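Local coordinates for protein glutamate racemase (Francisella tularensis subsp. tularensis, PDB 3OUT) that belongs to the Asp/Glu/hydantoin racemase family of two-domain alpha/beta enzymes and carries D-glutamic acid in a pocket of this model, at residues V166-L171 with A197-V202; Y142-G147 with L171-D176; A59-F64 with V263-Y268; I35-D40 with F236-I241. All blocks are in the same frame, centred on the assembly; numbering follows the deposited sequence.

Contact 1 (V166-L171 with A197-V202); sequences VAKEYL and AKILDV
Ile199 packs against Lys168 and Leu171 where two helices of an alpha/beta layer lie side by side. Helix 161-171 supplies one wall, and the C-terminal end of helix 193-199 with the turn after it supplies the other. The contact is apolar and small, with 244 Å² buried. The buried side is the more loosely spaced. There Ile199 CG2 meets Leu171 CB at 4.1 Å, and Ile199 CB lies as far from Leu171 CD1. The two side chains cross at about a right angle. Ala167 CB backs them, 4.3 Å from Ile199 CG1. Deeper still, Leu171 CD2 reaches Leu200 CD2 at 4.4 Å. Both leucines also pack on Leu182 of strand 181-184, so this side continues into the sheet. The closest packing is at the solvent edge, where Lys168 is exposed. Its chain is extended beyond CG and passes across Ile199 with its methylenes. Ile199 CG1 lies anti to its own carbonyl carbon (chi1 -51°), and a second bend (chi2 -46°) brings CD1 to the lysine chain. Ile199 CD1 then touches two methylenes of this chain, Lys168 CG and Lys168 CE, each at 3.6 Å.

Contact 2 (Y142-G147 with L171-D176); sequences YSNPCG and LSYFHD
Tyr173 and Phe174 lie against residues 142-144 of strand 140-145. The segment that leads from helix 161-171 to strand 181-184 packs here on an outermost strand of the four-stranded parallel alpha/beta sheet in this chain. The two rings are set differently. Tyr173 has CG anti to its backbone N (chi1 170°), and its ring reaches along the strand from Asn144 to Tyr142. Asn144 CB sits 3.8 Å from Tyr173 CD2, and the amide plane is tilted only 29° from the ring. The amide nitrogen, Asn144 ND2, is held by Tyr170 O. Tyr142 and Tyr173 cross at about a right angle, with the hydroxyl of Tyr173 in the plane of the Tyr142 ring, at its edge. Phe174 turns a ring edge to Tyr142 O, which lies in the ring plane, 3.5 Å from Phe174 CE1. Asn144 CB is 3.9 Å from Phe174 CZ. One face of Phe174 is covered by Tyr173 CD2, 3.8 Å above its centre. A water ties the outer end together: it accepts from Ser143 N at 2.9 Å and is hydrogen-bonded to Tyr173 OH at 2.6 Å.

Contact 3 (A59-F64 with V263-Y268); sequences AQTAKF and VSLDSY
Tyr268, the last residue of the chain, lies across helix 51-67 at Gln60, Lys63 and Phe64. Aromatic contacts dominate. Phe64 CB sits over the face of the Tyr268 ring, 4.3 Å from its centroid, in a CH-pi contact. The Phe64 ring points its edge toward the same Tyr268 ring in an offset edge-to-face pair, centroids 5.6 Å apart and planes at 60°. Lys63 CB touches the edge of the tyrosine ring. Tyr268 OH bonds to Asp67 on the same helix.

Apolar packing continues toward the sheet. Leu265 CD2 meets Phe64 CB at 3.8 Å, and Val263 CB is a looser neighbour of Phe64 CE2. Next to them the methyl Leu265 CD1 is in van der Waals contact with the hydroxyl oxygen Thr61 OG1, at 3.7 Å.

The polar contacts hold the terminal carboxylate. Gln60 NE2 donates to Tyr268 O at 3.2 Å in a nearly straight bond (167°), from above the carboxylate plane. The other amide atom, Gln60 OE1, bonds to Arg43. Lys63 NZ reaches Tyr268 OXT through a water, which accepts from Lys63 NZ at 2.8 Å and donates to the carboxylate.

The tail itself is folded by an ST turn, with Asp266 N bonded to Ser264 OG, and by a type I beta turn from Leu265 to Tyr268. This is a C-terminal tail closing over a helix that flanks a parallel alpha/beta sheet.

Contact 4 (I35-D40 with F236-I241); sequences IIYFGD and FYVTDI
With chi1 at 169° the Tyr37 ring swings away from its own backbone N, while chi1 of -60° keeps the Phe236 ring beside its N. These torsions turn the two side chains across each other at about a right angle, and Tyr37 CB meets Phe236 CD2 at 3.7 Å. On the other face of the sheet Phe38 crosses Tyr237. The carbonyl oxygen Tyr237 O lies above the Phe38 ring, offset toward the rim. Ile36 CG2 packs on Tyr237 CD2, also at 3.7 Å.

The backbones run parallel, with three bridges in register: Tyr37 with Phe236, Phe38 with Tyr237, and Gly39 with Val238. Tyr237 N donates to Tyr37 O at 2.8 Å, Gly39 N to Tyr237 O at 3.0 Å, and Thr239 N to Gly39 O at 3.2 Å. Beyond the strands Thr239 OG1 donates to Asp40 OD1 at 2.7 Å, and Asp40 OD1 accepts through its anti lone pair. Thr239 OG1 also bonds to Ala42 N. The second oxygen, Asp40 OD2, meets Arg43 and Tyr46, a pocket residue for D-glutamic acid. Tyr37 OH bonds to Asp14.

Strand 35-39 lies between strands 10-14 and 234-238 in the six-stranded parallel sheet, and strand 259-262 follows 234-238. Helix 20-29 packs on the face of Tyr37 and Phe236, and helix 51-67 meets Phe38 on the other.

How the contacts relate
From the N terminus, strand 35-39 opens contact 4 and helix 51-67, next in the chain, opens contact 3. Both loops stay open for nearly 200 residues. Within them lie contacts 2 and 1, which cross and share Leu171. Contact 2 ties strand 140-145 to the loop after helix 161-171; contact 1 ties that helix to the end of helix 193-199 and the turn after it. Back in the six-stranded sheet, residues 236-241 close contact 4, and 263-268 close contact 3, so this pair crosses too. A probable hydrogen bond from Val263 N to Val238 O and packing of Phe64 on Phe38 join them. The two pairs lie on opposite sides of the chain's centre.

Contact 1 (V166-L171 with A197-V202)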
loop_
_atom_site.group_PDB
_atom_site.type_symbol
_atom_site.label_atom_id
_atom_site.label_comp_id
_atom_site.label_asym_id
_atom_site.label_seq_id
_atom_site.Cartn_x
_atom_site.Cartn_y
_atom_site.Cartn_z
ATOM N N VAL B 166 -31.410 8.377 9.612
ATOM C CA VAL B 166 -30.096 8.886 9.247
ATOM C C VAL B 166 -30.247 9.973 8.154
ATOM O O VAL B 166 -29.611 10.999 8.237
ATOM C CB VAL B 166 -29.154 7.750 8.765
ATOM C CG1 VAL B 166 -27.796 8.334 8.306
ATOM C CG2 VAL B 166 -28.958 6.708 9.914
ATOM N N ALA B 167 -31.090 9.727 7.147
ATOM C CA ALA B 167 -31.328 10.717 6.093
ATOM C C ALA B 167 -31.917 12.008 6.681
ATOM O O ALA B 167 -31.508 13.116 6.297
ATOM C CB ALA B 167 -32.216 10.153 4.980
ATOM N N LYS B 168 -32.852 11.896 7.619
ATOM C CA LYS B 168 -33.402 13.129 8.258
ATOM C C LYS B 168 -32.301 13.930 8.919
ATOM O O LYS B 168 -32.254 15.167 8.805
ATOM C CB LYS B 168 -34.543 12.806 9.241
ATOM C CG LYS B 168 -35.779 12.244 8.564
ATOM C CD LYS B 168 -36.911 11.976 9.573
ATOM C CE LYS B 168 -37.995 11.054 9.005
ATOM N NZ LYS B 168 -38.788 10.370 10.077
ATOM N N GLU B 169 -31.362 13.244 9.576
ATOM C CA GLU B 169 -30.259 13.919 10.241
ATOM C C GLU B 169 -29.434 14.773 9.268
ATOM O O GLU B 169 -29.075 15.904 9.589
ATOM C CB GLU B 169 -29.367 12.879 10.948
ATOM C CG GLU B 169 -28.135 13.425 11.599
ATOM C CD GLU B 169 -28.386 14.159 12.902
ATOM O OE1 GLU B 169 -29.503 14.066 13.473
ATOM O OE2 GLU B 169 -27.422 14.827 13.347
ATOM N N TYR B 170 -29.149 14.232 8.080
ATOM C CA TYR B 170 -28.305 14.892 7.114
ATOM C C TYR B 170 -29.066 15.866 6.204
ATOM O O TYR B 170 -28.482 16.831 5.710
ATOM C CB TYR B 170 -27.612 13.857 6.217
ATOM C CG TYR B 170 -26.556 13.021 6.918
ATOM C CD1 TYR B 170 -25.642 13.609 7.779
ATOM C CD2 TYR B 170 -26.468 11.637 6.709
ATOM C CE1 TYR B 170 -24.656 12.850 8.429
ATOM C CE2 TYR B 170 -25.469 10.885 7.352
ATOM C CZ TYR B 170 -24.581 11.486 8.195
ATOM O OH TYR B 170 -23.596 10.757 8.805
ATOM N N LEU B 171 -30.322 15.591 5.938
ATOM C CA LEU B 171 -31.077 16.368 4.926
ATOM C C LEU B 171 -31.884 17.515 5.504
ATOM O O LEU B 171 -32.354 18.379 4.749
ATOM C CB LEU B 171 -31.998 15.446 4.129
ATOM C CG LEU B 171 -31.337 14.356 3.306
ATOM C CD1 LEU B 171 -32.351 13.419 2.770
ATOM C CD2 LEU B 171 -30.477 14.954 2.172
ATOM N N ALA B 197 -36.243 10.890 -1.192
ATOM C CA ALA B 197 -37.414 11.566 -1.775
ATOM C C ALA B 197 -38.536 11.769 -0.754
ATOM O O ALA B 197 -39.295 12.744 -0.856
ATOM C CB ALA B 197 -37.924 10.783 -2.922
ATOM N N LYS B 198 -38.648 10.863 0.221
ATOM C CA LYS B 198 -39.653 11.016 1.329
ATOM C C LYS B 198 -39.368 12.208 2.251
ATOM O O LYS B 198 -40.301 12.834 2.781
ATOM C CB LYS B 198 -39.711 9.776 2.234
ATOM C CG LYS B 198 -40.517 8.570 1.797
ATOM C CD LYS B 198 -40.356 7.476 2.869
ATOM C CE LYS B 198 -41.366 6.341 2.763
ATOM N NZ LYS B 198 -41.202 5.553 1.499
ATOM N N ILE B 199 -38.086 12.496 2.474
ATOM C CA ILE B 199 -37.651 13.555 3.383
ATOM C C ILE B 199 -37.552 14.925 2.692
ATOM O O ILE B 199 -37.893 15.966 3.271
ATOM C CB ILE B 199 -36.254 13.220 3.967
ATOM C CG1 ILE B 199 -36.203 11.799 4.567
ATOM C CG2 ILE B 199 -35.814 14.278 4.949
ATOM C CD1 ILE B 199 -37.376 11.405 5.475
ATOM N N LEU B 200 -37.056 14.924 1.461
ATOM C CA LEU B 200 -36.768 16.144 0.755
ATOM C C LEU B 200 -37.330 16.011 -0.638
ATOM O O LEU B 200 -36.735 15.393 -1.517
ATOM C CB LEU B 200 -35.251 16.378 0.750
ATOM C CG LEU B 200 -34.770 17.742 0.309
ATOM C CD1 LEU B 200 -35.240 18.789 1.329
ATOM C CD2 LEU B 200 -33.246 17.747 0.164
ATOM N N ASP B 201 -38.500 16.598 -0.823
ATOM C CA ASP B 201 -39.278 16.467 -2.040
ATOM C C ASP B 201 -38.782 17.416 -3.134
ATOM O O ASP B 201 -39.405 18.441 -3.443
ATOM C CB ASP B 201 -40.748 16.750 -1.704
ATOM C CG ASP B 201 -41.673 16.432 -2.848
ATOM O OD1 ASP B 201 -41.391 15.468 -3.612
ATOM O OD2 ASP B 201 -42.698 17.156 -2.982
ATOM N N VAL B 202 -37.615 17.098 -3.695
ATOM C CA VAL B 202 -37.048 17.873 -4.800
ATOM C C VAL B 202 -36.461 16.944 -5.844
ATOM O O VAL B 202 -36.276 15.758 -5.571
ATOM C CB VAL B 202 -35.969 18.851 -4.293
ATOM C CG1 VAL B 202 -36.549 19.801 -3.283
ATOM C CG2 VAL B 202 -34.808 18.102 -3.696
#

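Contact 2 (Y142-G147 with L171-D176)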
loop_
_atom_site.group_PDB
_atom_site.type_symbol
_atom_site.label_atom_id
_atom_site.label_comp_id
_atom_site.label_asym_id
_atom_site.label_seq_id
_atom_site.Cartn_x
_atom_site.Cartn_y
_atom_site.Cartn_z
ATOM N N TYR B 142 -25.621 24.787 -1.859
ATOM C CA TYR B 142 -25.649 24.340 -0.468
ATOM C C TYR B 142 -25.160 22.884 -0.411
ATOM O O TYR B 142 -25.673 22.020 -1.116
ATOM C CB TYR B 142 -27.065 24.409 0.059
ATOM C CG TYR B 142 -27.575 25.825 0.195
ATOM C CD1 TYR B 142 -27.207 26.622 1.283
ATOM C CD2 TYR B 142 -28.415 26.339 -0.754
ATOM C CE1 TYR B 142 -27.704 27.923 1.411
ATOM C CE2 TYR B 142 -28.914 27.631 -0.653
ATOM C CZ TYR B 142 -28.559 28.410 0.425
ATOM O OH TYR B 142 -29.101 29.679 0.493
ATOM N N SER B 143 -24.151 22.649 0.407
ATOM C CA SER B 143 -23.509 21.346 0.460
ATOM C C SER B 143 -23.525 20.795 1.870
ATOM O O SER B 143 -23.305 21.545 2.842
ATOM C CB SER B 143 -22.065 21.488 0.004
ATOM O OG SER B 143 -21.952 21.954 -1.335
ATOM N N ASN B 144 -23.756 19.489 1.992
ATOM C CA ASN B 144 -23.717 18.831 3.303
ATOM C C ASN B 144 -23.162 17.409 3.177
ATOM O O ASN B 144 -23.672 16.643 2.399
ATOM C CB ASN B 144 -25.105 18.793 3.946
ATOM C CG ASN B 144 -25.056 18.677 5.471
ATOM O OD1 ASN B 144 -24.182 19.261 6.116
ATOM N ND2 ASN B 144 -26.023 17.946 6.051
ATOM N N PRO B 145 -22.135 17.058 3.996
ATOM C CA PRO B 145 -21.650 15.673 3.970
ATOM C C PRO B 145 -22.652 14.690 4.611
ATOM O O PRO B 145 -23.415 15.069 5.500
ATOM C CB PRO B 145 -20.344 15.748 4.760
ATOM C CG PRO B 145 -20.470 16.860 5.622
ATOM C CD PRO B 145 -21.400 17.861 4.977
ATOM N N CYS B 146 -22.671 13.438 4.139
ATOM C CA CYS B 146 -23.541 12.410 4.704
ATOM C C CYS B 146 -22.687 11.221 5.097
ATOM O O CYS B 146 -22.819 10.131 4.530
ATOM C CB CYS B 146 -24.595 11.976 3.708
ATOM S SG CYS B 146 -25.762 13.308 3.196
ATOM N N GLY B 147 -21.805 11.433 6.070
ATOM C CA GLY B 147 -20.731 10.469 6.355
ATOM C C GLY B 147 -21.134 9.013 6.504
ATOM O O GLY B 147 -20.468 8.122 5.954
ATOM N N LEU B 171 -30.322 15.591 5.938
ATOM C CA LEU B 171 -31.077 16.368 4.926
ATOM C C LEU B 171 -31.884 17.515 5.504
ATOM O O LEU B 171 -32.354 18.379 4.749
ATOM C CB LEU B 171 -31.998 15.446 4.129
ATOM C CG LEU B 171 -31.337 14.356 3.306
ATOM C CD1 LEU B 171 -32.351 13.419 2.770
ATOM C CD2 LEU B 171 -30.477 14.954 2.172
ATOM N N SER B 172 -32.037 17.544 6.827
ATOM C CA SER B 172 -32.765 18.633 7.484
ATOM C C SER B 172 -32.101 19.991 7.207
ATOM O O SER B 172 -32.796 21.014 7.135
ATOM C CB SER B 172 -32.885 18.363 8.989
ATOM O OG SER B 172 -31.609 18.260 9.583
ATOM N N TYR B 173 -30.775 19.995 7.033
ATOM C CA TYR B 173 -30.032 21.191 6.632
ATOM C C TYR B 173 -30.672 21.908 5.429
ATOM O O TYR B 173 -30.547 23.115 5.344
ATOM C CB TYR B 173 -28.577 20.828 6.313
ATOM C CG TYR B 173 -27.749 21.906 5.652
ATOM C CD1 TYR B 173 -27.293 22.990 6.367
ATOM C CD2 TYR B 173 -27.395 21.821 4.306
ATOM C CE1 TYR B 173 -26.507 23.971 5.757
ATOM C CE2 TYR B 173 -26.624 22.790 3.702
ATOM C CZ TYR B 173 -26.183 23.853 4.424
ATOM O OH TYR B 173 -25.404 24.809 3.841
ATOM N N PHE B 174 -31.323 21.166 4.524
ATOM C CA PHE B 174 -31.833 21.740 3.270
ATOM C C PHE B 174 -33.250 22.280 3.376
ATOM O O PHE B 174 -33.727 22.912 2.452
ATOM C CB PHE B 174 -31.791 20.717 2.132
ATOM C CG PHE B 174 -30.401 20.271 1.791
ATOM C CD1 PHE B 174 -29.583 21.072 1.046
ATOM C CD2 PHE B 174 -29.931 19.046 2.213
ATOM C CE1 PHE B 174 -28.293 20.672 0.718
ATOM C CE2 PHE B 174 -28.655 18.632 1.915
ATOM C CZ PHE B 174 -27.831 19.448 1.165
ATOM N N HIS B 175 -33.939 22.008 4.477
ATOM C CA HIS B 175 -35.380 22.316 4.492
ATOM C C HIS B 175 -35.692 23.800 4.289
ATOM O O HIS B 175 -36.669 24.124 3.609
ATOM C CB HIS B 175 -36.061 21.777 5.743
ATOM C CG HIS B 175 -36.356 20.316 5.664
ATOM N ND1 HIS B 175 -36.191 19.459 6.734
ATOM C CD2 HIS B 175 -36.794 19.555 4.632
ATOM C CE1 HIS B 175 -36.515 18.231 6.363
ATOM N NE2 HIS B 175 -36.879 18.261 5.091
ATOM N N ASP B 176 -34.869 24.686 4.828
ATOM C CA ASP B 176 -35.114 26.130 4.652
ATOM C C ASP B 176 -34.357 26.750 3.460
ATOM O O ASP B 176 -34.359 27.975 3.319
ATOM C CB ASP B 176 -34.762 26.899 5.943
ATOM C CG ASP B 176 -33.277 26.940 6.224
ATOM O OD1 ASP B 176 -32.534 26.180 5.605
ATOM O OD2 ASP B 176 -32.839 27.723 7.084
HETATM O O HOH W 1 -23.415 24.866 2.151
#

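Contact 3 (A59-F64 with V263-Y268)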
loop_
_atom_site.group_PDB
_atom_site.type_symbol
_atom_site.label_atom_id
_atom_site.label_comp_id
_atom_site.label_asym_id
_atom_site.label_seq_id
_atom_site.Cartn_x
_atom_site.Cartn_y
_atom_site.Cartn_z
ATOM N N ALA B 59 -3.176 7.910 -8.040
ATOM C CA ALA B 59 -2.042 7.826 -8.976
ATOM C C ALA B 59 -1.694 6.357 -9.264
ATOM O O ALA B 59 -1.405 6.000 -10.386
ATOM C CB ALA B 59 -0.829 8.622 -8.485
ATOM N N GLN B 60 -1.789 5.482 -8.266
ATOM C CA GLN B 60 -1.476 4.090 -8.460
ATOM C C GLN B 60 -2.475 3.417 -9.410
ATOM O O GLN B 60 -2.067 2.732 -10.350
ATOM C CB GLN B 60 -1.473 3.353 -7.112
ATOM C CG GLN B 60 -0.407 3.847 -6.109
ATOM C CD GLN B 60 -0.432 2.987 -4.897
ATOM O OE1 GLN B 60 -1.354 3.067 -4.110
ATOM N NE2 GLN B 60 0.573 2.104 -4.750
ATOM N N THR B 61 -3.778 3.626 -9.177
ATOM C CA THR B 61 -4.830 3.029 -10.021
ATOM C C THR B 61 -4.687 3.567 -11.447
ATOM O O THR B 61 -4.825 2.829 -12.393
ATOM C CB THR B 61 -6.221 3.304 -9.483
ATOM O OG1 THR B 61 -6.322 2.670 -8.199
ATOM C CG2 THR B 61 -7.310 2.738 -10.417
ATOM N N ALA B 62 -4.422 4.843 -11.597
ATOM C CA ALA B 62 -4.238 5.434 -12.925
ATOM C C ALA B 62 -3.137 4.754 -13.686
ATOM O O ALA B 62 -3.315 4.380 -14.862
ATOM C CB ALA B 62 -3.985 6.965 -12.849
ATOM N N LYS B 63 -1.997 4.534 -13.020
ATOM C CA LYS B 63 -0.878 3.878 -13.676
ATOM C C LYS B 63 -1.249 2.446 -14.058
ATOM O O LYS B 63 -0.872 1.967 -15.131
ATOM C CB LYS B 63 0.385 3.941 -12.811
ATOM C CG LYS B 63 0.850 5.373 -12.649
ATOM C CD LYS B 63 1.941 5.530 -11.583
ATOM C CE LYS B 63 2.223 7.001 -11.311
ATOM N NZ LYS B 63 3.340 7.193 -10.259
ATOM N N PHE B 64 -1.948 1.726 -13.177
ATOM C CA PHE B 64 -2.369 0.380 -13.495
ATOM C C PHE B 64 -3.232 0.386 -14.750
ATOM O O PHE B 64 -3.043 -0.436 -15.643
ATOM C CB PHE B 64 -3.145 -0.238 -12.308
ATOM C CG PHE B 64 -3.618 -1.632 -12.561
ATOM C CD1 PHE B 64 -4.759 -1.874 -13.290
ATOM C CD2 PHE B 64 -2.890 -2.712 -12.090
ATOM C CE1 PHE B 64 -5.184 -3.153 -13.527
ATOM C CE2 PHE B 64 -3.313 -4.009 -12.337
ATOM C CZ PHE B 64 -4.479 -4.220 -13.048
ATOM N N VAL B 263 -5.705 -8.331 -7.701
ATOM C CA VAL B 263 -4.486 -7.685 -8.150
ATOM C C VAL B 263 -3.882 -6.857 -7.021
ATOM O O VAL B 263 -4.477 -6.661 -5.947
ATOM C CB VAL B 263 -4.769 -6.785 -9.391
ATOM C CG1 VAL B 263 -5.424 -7.621 -10.552
ATOM C CG2 VAL B 263 -5.595 -5.587 -9.002
ATOM N N SER B 264 -2.647 -6.416 -7.262
ATOM C CA SER B 264 -1.902 -5.595 -6.340
ATOM C C SER B 264 -1.408 -4.329 -6.989
ATOM O O SER B 264 -0.998 -4.320 -8.177
ATOM C CB SER B 264 -0.696 -6.390 -5.838
ATOM O OG SER B 264 0.027 -5.637 -4.886
ATOM N N LEU B 265 -1.452 -3.256 -6.202
ATOM C CA LEU B 265 -0.869 -1.964 -6.573
ATOM C C LEU B 265 0.535 -1.779 -5.981
ATOM O O LEU B 265 1.081 -0.681 -6.076
ATOM C CB LEU B 265 -1.801 -0.820 -6.205
ATOM C CG LEU B 265 -3.106 -0.781 -7.018
ATOM C CD1 LEU B 265 -4.091 0.275 -6.430
ATOM C CD2 LEU B 265 -2.848 -0.547 -8.503
ATOM N N ASP B 266 1.126 -2.833 -5.414
ATOM C CA ASP B 266 2.446 -2.706 -4.763
ATOM C C ASP B 266 3.529 -2.093 -5.685
ATOM O O ASP B 266 4.414 -1.379 -5.204
ATOM C CB ASP B 266 2.949 -4.064 -4.259
ATOM C CG ASP B 266 2.192 -4.589 -3.057
ATOM O OD1 ASP B 266 1.452 -3.842 -2.373
ATOM O OD2 ASP B 266 2.404 -5.817 -2.769
ATOM N N SER B 267 3.480 -2.408 -6.971
ATOM C CA SER B 267 4.491 -1.919 -7.929
ATOM C C SER B 267 4.151 -0.617 -8.592
ATOM O O SER B 267 4.874 -0.210 -9.494
ATOM C CB SER B 267 4.768 -2.956 -9.029
ATOM O OG SER B 267 5.211 -4.160 -8.441
ATOM N N TYR B 268 3.092 0.058 -8.151
ATOM C CA TYR B 268 2.563 1.222 -8.842
ATOM C C TYR B 268 2.672 2.479 -8.007
ATOM O O TYR B 268 2.950 2.465 -6.789
ATOM C CB TYR B 268 1.105 0.969 -9.303
ATOM C CG TYR B 268 1.024 0.008 -10.440
ATOM C CD1 TYR B 268 1.129 0.473 -11.744
ATOM C CD2 TYR B 268 0.906 -1.366 -10.244
ATOM C CE1 TYR B 268 1.078 -0.360 -12.796
ATOM C CE2 TYR B 268 0.863 -2.240 -11.342
ATOM C CZ TYR B 268 0.946 -1.723 -12.606
ATOM O OH TYR B 268 0.924 -2.534 -13.714
ATOM O OXT TYR B 268 2.511 3.573 -8.575
HETATM O O HOH W 2 2.046 6.007 -8.083
#

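Contact 4 (I35-D40 with F236-I241)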
loop_
_atom_site.group_PDB
_atom_site.type_symbol
_atom_site.label_atom_id
_atom_site.label_comp_id
_atom_site.label_asym_id
_atom_site.label_seq_id
_atom_site.Cartn_x
_atom_site.Cartn_y
_atom_site.Cartn_z
ATOM N N ILE B 35 -14.641 -3.724 -21.195
ATOM C CA ILE B 35 -14.548 -2.848 -20.020
ATOM C C ILE B 35 -13.637 -3.506 -18.988
ATOM O O ILE B 35 -13.769 -4.703 -18.682
ATOM C CB ILE B 35 -15.952 -2.582 -19.362
ATOM C CG1 ILE B 35 -16.979 -2.076 -20.406
ATOM C CG2 ILE B 35 -15.803 -1.615 -18.163
ATOM C CD1 ILE B 35 -18.368 -1.826 -19.838
ATOM N N ILE B 36 -12.746 -2.694 -18.417
ATOM C CA ILE B 36 -11.955 -3.066 -17.263
ATOM C C ILE B 36 -12.451 -2.179 -16.117
ATOM O O ILE B 36 -12.341 -0.964 -16.197
ATOM C CB ILE B 36 -10.452 -2.791 -17.465
ATOM C CG1 ILE B 36 -9.872 -3.695 -18.546
ATOM C CG2 ILE B 36 -9.709 -2.941 -16.121
ATOM C CD1 ILE B 36 -8.358 -3.397 -18.885
ATOM N N TYR B 37 -13.034 -2.793 -15.098
ATOM C CA TYR B 37 -13.390 -2.119 -13.873
ATOM C C TYR B 37 -12.221 -2.287 -12.863
ATOM O O TYR B 37 -11.707 -3.415 -12.685
ATOM C CB TYR B 37 -14.648 -2.738 -13.275
ATOM C CG TYR B 37 -14.933 -2.265 -11.858
ATOM C CD1 TYR B 37 -15.644 -1.095 -11.621
ATOM C CD2 TYR B 37 -14.514 -3.002 -10.750
ATOM C CE1 TYR B 37 -15.868 -0.623 -10.338
ATOM C CE2 TYR B 37 -14.737 -2.531 -9.454
ATOM C CZ TYR B 37 -15.418 -1.376 -9.241
ATOM O OH TYR B 37 -15.646 -0.903 -7.946
ATOM N N PHE B 38 -11.841 -1.192 -12.218
ATOM C CA PHE B 38 -10.869 -1.247 -11.116
ATOM C C PHE B 38 -11.487 -0.777 -9.840
ATOM O O PHE B 38 -11.980 0.359 -9.768
ATOM C CB PHE B 38 -9.613 -0.416 -11.385
ATOM C CG PHE B 38 -8.451 -0.784 -10.477
ATOM C CD1 PHE B 38 -7.466 -1.633 -10.936
ATOM C CD2 PHE B 38 -8.418 -0.364 -9.162
ATOM C CE1 PHE B 38 -6.446 -2.053 -10.092
ATOM C CE2 PHE B 38 -7.392 -0.759 -8.318
ATOM C CZ PHE B 38 -6.406 -1.617 -8.807
ATOM N N GLY B 39 -11.423 -1.597 -8.810
ATOM C CA GLY B 39 -11.847 -1.155 -7.489
ATOM C C GLY B 39 -10.763 -1.450 -6.472
ATOM O O GLY B 39 -10.309 -2.603 -6.347
ATOM N N ASP B 40 -10.357 -0.422 -5.734
ATOM C CA ASP B 40 -9.351 -0.533 -4.667
ATOM C C ASP B 40 -10.018 -0.979 -3.370
ATOM O O ASP B 40 -9.966 -0.293 -2.338
ATOM C CB ASP B 40 -8.631 0.806 -4.492
ATOM C CG ASP B 40 -7.439 0.744 -3.590
ATOM O OD1 ASP B 40 -6.942 -0.364 -3.257
ATOM O OD2 ASP B 40 -6.982 1.858 -3.195
ATOM N N PHE B 236 -13.039 -7.495 -13.896
ATOM C CA PHE B 236 -13.214 -6.780 -12.637
ATOM C C PHE B 236 -11.940 -7.029 -11.869
ATOM O O PHE B 236 -11.711 -8.147 -11.378
ATOM C CB PHE B 236 -14.451 -7.239 -11.874
ATOM C CG PHE B 236 -15.743 -7.025 -12.678
ATOM C CD1 PHE B 236 -16.161 -7.968 -13.592
ATOM C CD2 PHE B 236 -16.474 -5.849 -12.547
ATOM C CE1 PHE B 236 -17.289 -7.738 -14.365
ATOM C CE2 PHE B 236 -17.615 -5.650 -13.301
ATOM C CZ PHE B 236 -18.016 -6.568 -14.178
ATOM N N TYR B 237 -11.091 -6.011 -11.821
ATOM C CA TYR B 237 -9.821 -6.095 -11.105
ATOM C C TYR B 237 -9.939 -5.373 -9.785
ATOM O O TYR B 237 -10.338 -4.209 -9.742
ATOM C CB TYR B 237 -8.734 -5.444 -11.931
ATOM C CG TYR B 237 -8.226 -6.258 -13.103
ATOM C CD1 TYR B 237 -7.903 -7.615 -12.969
ATOM C CD2 TYR B 237 -7.978 -5.639 -14.312
ATOM C CE1 TYR B 237 -7.357 -8.336 -14.062
ATOM C CE2 TYR B 237 -7.449 -6.311 -15.389
ATOM C CZ TYR B 237 -7.144 -7.671 -15.274
ATOM O OH TYR B 237 -6.560 -8.347 -16.351
ATOM N N VAL B 238 -9.648 -6.079 -8.682
ATOM C CA VAL B 238 -9.822 -5.517 -7.372
ATOM C C VAL B 238 -8.625 -5.848 -6.479
ATOM O O VAL B 238 -7.982 -6.905 -6.644
ATOM C CB VAL B 238 -11.166 -6.002 -6.724
ATOM C CG1 VAL B 238 -12.349 -5.481 -7.544
ATOM C CG2 VAL B 238 -11.236 -7.545 -6.651
ATOM N N THR B 239 -8.352 -4.963 -5.512
ATOM C CA THR B 239 -7.226 -5.182 -4.599
ATOM C C THR B 239 -7.597 -5.964 -3.330
ATOM O O THR B 239 -6.727 -6.281 -2.544
ATOM C CB THR B 239 -6.578 -3.841 -4.194
ATOM O OG1 THR B 239 -7.581 -2.997 -3.651
ATOM C CG2 THR B 239 -5.943 -3.163 -5.426
ATOM N N ASP B 240 -8.875 -6.281 -3.162
ATOM C CA ASP B 240 -9.285 -7.247 -2.111
ATOM C C ASP B 240 -10.593 -7.887 -2.504
ATOM O O ASP B 240 -11.377 -7.304 -3.276
ATOM C CB ASP B 240 -9.469 -6.535 -0.783
ATOM C CG ASP B 240 -9.518 -7.502 0.385
ATOM O OD1 ASP B 240 -8.924 -8.604 0.219
ATOM O OD2 ASP B 240 -10.176 -7.189 1.413
ATOM N N ILE B 241 -10.822 -9.095 -1.974
ATOM C CA ILE B 241 -12.098 -9.779 -2.159
ATOM C C ILE B 241 -12.518 -10.268 -0.780
ATOM O O ILE B 241 -12.272 -11.425 -0.410
ATOM C CB ILE B 241 -12.052 -10.909 -3.247
ATOM C CG1 ILE B 241 -11.606 -10.288 -4.574
ATOM C CG2 ILE B 241 -13.412 -11.604 -3.330
ATOM C CD1 ILE B 241 -11.290 -11.296 -5.652
#